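Local coordinates for protein amidohydrolase (Brucella melitensis biovar Abortus, PDB 4F0L) that binds an iron ion in a TIM-barrel amidohydrolase fold and may act as a metal-dependent deaminase, at residues 331-335 with 336-340; 71-74 with 75-79. One frame throughout, in Å; residues are numbered along the deposited sequence.

Contact 1 (331-335 with 336-340)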
# COMPACT_ATOMS: atom_id res chain seq x y z
N ASN B 331 -4.83 10.33 8.40
CA ASN B 331 -4.70 10.97 7.08
C ASN B 331 -3.26 10.98 6.57
O ASN B 331 -2.86 11.84 5.74
CB ASN B 331 -5.34 12.36 7.10
CG ASN B 331 -6.88 12.29 7.28
OD1 ASN B 331 -7.52 11.53 6.61
ND2 ASN B 331 -7.44 13.08 8.18
N VAL B 332 -2.48 9.99 7.01
CA VAL B 332 -1.08 9.84 6.55
C VAL B 332 -1.01 9.48 5.06
O VAL B 332 -0.09 9.94 4.31
CB VAL B 332 -0.28 8.82 7.40
CG1 VAL B 332 -0.89 7.38 7.35
CG2 VAL B 332 1.18 8.78 6.97
N LEU B 333 -1.97 8.70 4.60
CA LEU B 333 -1.98 8.23 3.19
C LEU B 333 -3.43 7.96 2.78
O LEU B 333 -4.12 7.21 3.47
CB LEU B 333 -1.12 6.95 2.99
CG LEU B 333 -0.99 6.39 1.51
CD1 LEU B 333 -0.60 7.48 0.57
CD2 LEU B 333 0.07 5.33 1.34
N ILE B 334 -3.87 8.59 1.70
CA ILE B 334 -5.29 8.64 1.32
C ILE B 334 -5.55 7.71 0.11
O ILE B 334 -5.00 7.93 -0.93
CB ILE B 334 -5.73 10.08 0.92
CG1 ILE B 334 -5.37 11.13 1.98
CG2 ILE B 334 -7.24 10.10 0.61
CD1 ILE B 334 -5.84 10.80 3.40
N GLY B 335 -6.35 6.66 0.28
CA GLY B 335 -6.69 5.77 -0.82
C GLY B 335 -7.65 4.66 -0.46
O GLY B 335 -7.54 4.04 0.59
N ILE B 336 -8.62 4.40 -1.33
CA ILE B 336 -9.57 3.30 -1.09
C ILE B 336 -8.83 2.00 -1.26
O ILE B 336 -8.97 1.10 -0.45
CB ILE B 336 -10.79 3.37 -2.05
CG1 ILE B 336 -11.66 4.59 -1.75
CG2 ILE B 336 -11.55 2.05 -2.03
CD1 ILE B 336 -12.83 4.84 -2.70
N GLY B 337 -8.06 1.88 -2.33
CA GLY B 337 -7.24 0.67 -2.55
C GLY B 337 -6.27 0.42 -1.40
O GLY B 337 -6.13 -0.70 -0.90
N ASP B 338 -5.64 1.48 -0.94
CA ASP B 338 -4.70 1.38 0.15
C ASP B 338 -5.33 0.81 1.42
O ASP B 338 -4.74 -0.08 2.04
CB ASP B 338 -4.06 2.73 0.41
CG ASP B 338 -3.33 3.24 -0.81
OD1 ASP B 338 -2.19 2.82 -1.06
OD2 ASP B 338 -3.92 4.01 -1.54
N GLU B 339 -6.50 1.32 1.80
CA GLU B 339 -7.17 0.86 2.98
C GLU B 339 -7.69 -0.57 2.88
O GLU B 339 -7.49 -1.41 3.79
CB GLU B 339 -8.31 1.79 3.37
CG GLU B 339 -7.87 3.19 3.70
CD GLU B 339 -7.14 3.36 5.03
OE1 GLU B 339 -7.02 2.38 5.76
OE2 GLU B 339 -6.67 4.49 5.33
N LEU B 340 -8.36 -0.88 1.78
CA LEU B 340 -8.97 -2.19 1.62
C LEU B 340 -7.88 -3.24 1.47
O LEU B 340 -7.99 -4.36 2.04
CB LEU B 340 -9.92 -2.21 0.42
CG LEU B 340 -11.18 -1.35 0.58
CD1 LEU B 340 -12.08 -1.48 -0.65
CD2 LEU B 340 -11.92 -1.69 1.89
O HOH W 1 -6.71 6.47 3.37
O HOH W 2 -3.08 6.47 -2.27
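D338 turns its carboxylate back toward G335 through a first torsion that sets CG beside its own backbone N (chi1 -60°), and E339 begins in the same way before bending at its second torsion (chi2 -73°). The two acids thus reach back from the first turn of helix 336-351 to the loop that leads into it. G335 is the N-cap residue. Its O accepts the first helical bond from E339 N at 3.2 Å, nearly straight at the hydrogen (160°), with the donor standing above the carbonyl plane. The first torsion of E339 lays its CG 3.2 Å from G335 O, and the bend that follows turns the carboxylate back toward the loop, where OE2 meets the first of two waters. Having no side chain, G335 lets the D338 carboxylate come close to the backbone, with D338 OD2 3.4 Å from G335 CA.

The two waters complete the junction. The first gives one hydrogen bond to L333 O and one to E339 OE2, and accepts a third from G335 N, so the backbone N-H of the cap residue is tied through water to the glutamate. The second bridges the loop to the aspartate, donating to I334 O and, at 2.7 Å, to D338 OD2. L333 crosses the D338 side chain at about a right angle, CD2 coming 4.1 Å from D338 OD1, and packs on F417 of the second subunit.

Each acid has another partner at its second oxygen: D338 OD1 forms a salt bridge with R341, and E339 OE1 accepts from V302 N. With an arginine beside it and the helix N terminus close by, D338 is probably ionised, while water, rather than a direct side-chain cap, links its carboxylate to the loop.

Contact 2 (71-74 with 75-79); sequences YGMA and GLAER
The flat peptide joining A74 to G75 has M73 O over one face, with L76 N on the same side, toward G75 CA, while the A74 methyl leaves toward the other; also on the side of M73 O, L76 CG stands above A74 O, 4.0 Å away. This peptide is the middle of a type II beta turn from M73 to L76, in the loop that follows strand 56-66, the barrel strand carrying the metal ligand H65. G75 sits at the third position with the positive phi usual there for glycine, since a side chain would press against A74 O.

The turn is closed by L76 N, which donates to M73 O at 2.9 Å (156° at the hydrogen), tilted out of the plane of that carbonyl. The same oxygen is crowded by carbon as well: L76 CB stands 3.3 Å from M73 O. Because the first torsion of L76 keeps CG beside its backbone N (chi1 -55°), the leucine folds back along the turn, and its CD1 reaches 3.8 Å from G72 O.

From the turn itself A74 and L76 pack on R420 and V410 of the second subunit, while polar bonds to that subunit come from the residues that follow: A77 O accepts from its R354, and E78 and R79 form salt bridges with its R348 and D409. The M73 side chain is directed into its own chain, against W90, I93 and M94 of helix 88-100.

M73 starts with CG between its backbone N and carbonyl carbon, and its last torsion is bent (chi3 -105°). That bend carries the terminal methyl to the A77 methyl, M73 CE lying 4.1 Å from A77 CB.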
# COMPACT_ATOMS: atom_id res chain seq x y z
N TYR B 71 -3.59 15.60 8.65
CA TYR B 71 -3.11 15.58 7.26
C TYR B 71 -1.86 16.44 7.12
O TYR B 71 -1.00 16.16 6.31
CB TYR B 71 -4.18 16.11 6.33
CG TYR B 71 -3.89 16.15 4.83
CD1 TYR B 71 -3.84 14.98 4.07
CD2 TYR B 71 -3.76 17.37 4.17
CE1 TYR B 71 -3.61 15.02 2.70
CE2 TYR B 71 -3.55 17.43 2.81
CZ TYR B 71 -3.46 16.25 2.07
OH TYR B 71 -3.27 16.34 0.71
N GLY B 72 -1.80 17.53 7.89
CA GLY B 72 -0.62 18.39 7.86
C GLY B 72 0.66 17.70 8.32
O GLY B 72 1.75 18.07 7.91
N MET B 73 0.54 16.68 9.16
CA MET B 73 1.72 15.99 9.68
C MET B 73 2.05 14.71 8.92
O MET B 73 3.02 14.02 9.26
CB MET B 73 1.58 15.70 11.18
CG MET B 73 0.75 14.46 11.51
SD MET B 73 0.30 14.35 13.27
CE MET B 73 1.45 13.07 13.79
N ALA B 74 1.29 14.41 7.87
CA ALA B 74 1.49 13.17 7.12
C ALA B 74 2.92 13.09 6.58
O ALA B 74 3.40 14.03 5.94
CB ALA B 74 0.47 13.06 5.99
N GLY B 75 3.61 11.98 6.87
CA GLY B 75 4.97 11.77 6.39
C GLY B 75 6.04 12.36 7.28
O GLY B 75 7.21 12.11 7.06
N LEU B 76 5.64 13.12 8.30
CA LEU B 76 6.54 13.75 9.21
C LEU B 76 6.74 12.97 10.53
O LEU B 76 7.61 13.33 11.27
CB LEU B 76 6.08 15.20 9.50
CG LEU B 76 5.87 16.13 8.25
CD1 LEU B 76 5.45 17.55 8.65
CD2 LEU B 76 7.10 16.25 7.36
N ALA B 77 5.98 11.91 10.80
CA ALA B 77 6.12 11.15 12.06
C ALA B 77 6.88 9.82 11.90
O ALA B 77 6.66 8.88 12.67
CB ALA B 77 4.75 10.90 12.69
N GLU B 78 7.77 9.72 10.90
CA GLU B 78 8.43 8.46 10.59
C GLU B 78 9.93 8.47 10.96
O GLU B 78 10.71 7.72 10.37
CB GLU B 78 8.25 8.08 9.12
CG GLU B 78 6.81 8.24 8.59
CD GLU B 78 5.75 7.47 9.37
OE1 GLU B 78 6.05 6.38 9.91
OE2 GLU B 78 4.60 7.97 9.45
N ARG B 79 10.30 9.30 11.92
CA ARG B 79 11.65 9.34 12.47
C ARG B 79 11.63 8.79 13.88
O ARG B 79 10.80 9.20 14.69
CB ARG B 79 12.19 10.75 12.53
CG ARG B 79 12.48 11.39 11.18
CD ARG B 79 13.26 12.68 11.35
NE ARG B 79 14.67 12.47 11.65
CZ ARG B 79 15.65 12.25 10.76
NH1 ARG B 79 15.39 12.19 9.45
NH2 ARG B 79 16.89 12.09 11.18

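In the fold
From the N terminus the chain passes through a small sheet that includes strands 12-16 and 52-54, then runs along strand 56-66, past the iron ligands H65 and H67, and into contact 2, a tight turn within the loop before helix 88-100. Much later, strand 323-326 leads past the ligand D329 to contact 1, where the loop enters helix 336-351. The two local closures are therefore in series, neither nested nor crossed. In space they meet: A74 CB lies 3.6 Å from both N331 O and V332 O, and the ring of Y71 packs on N331 O. Two metal-bearing loops of the barrel are thus brought together, and both contacts also reach the second subunit.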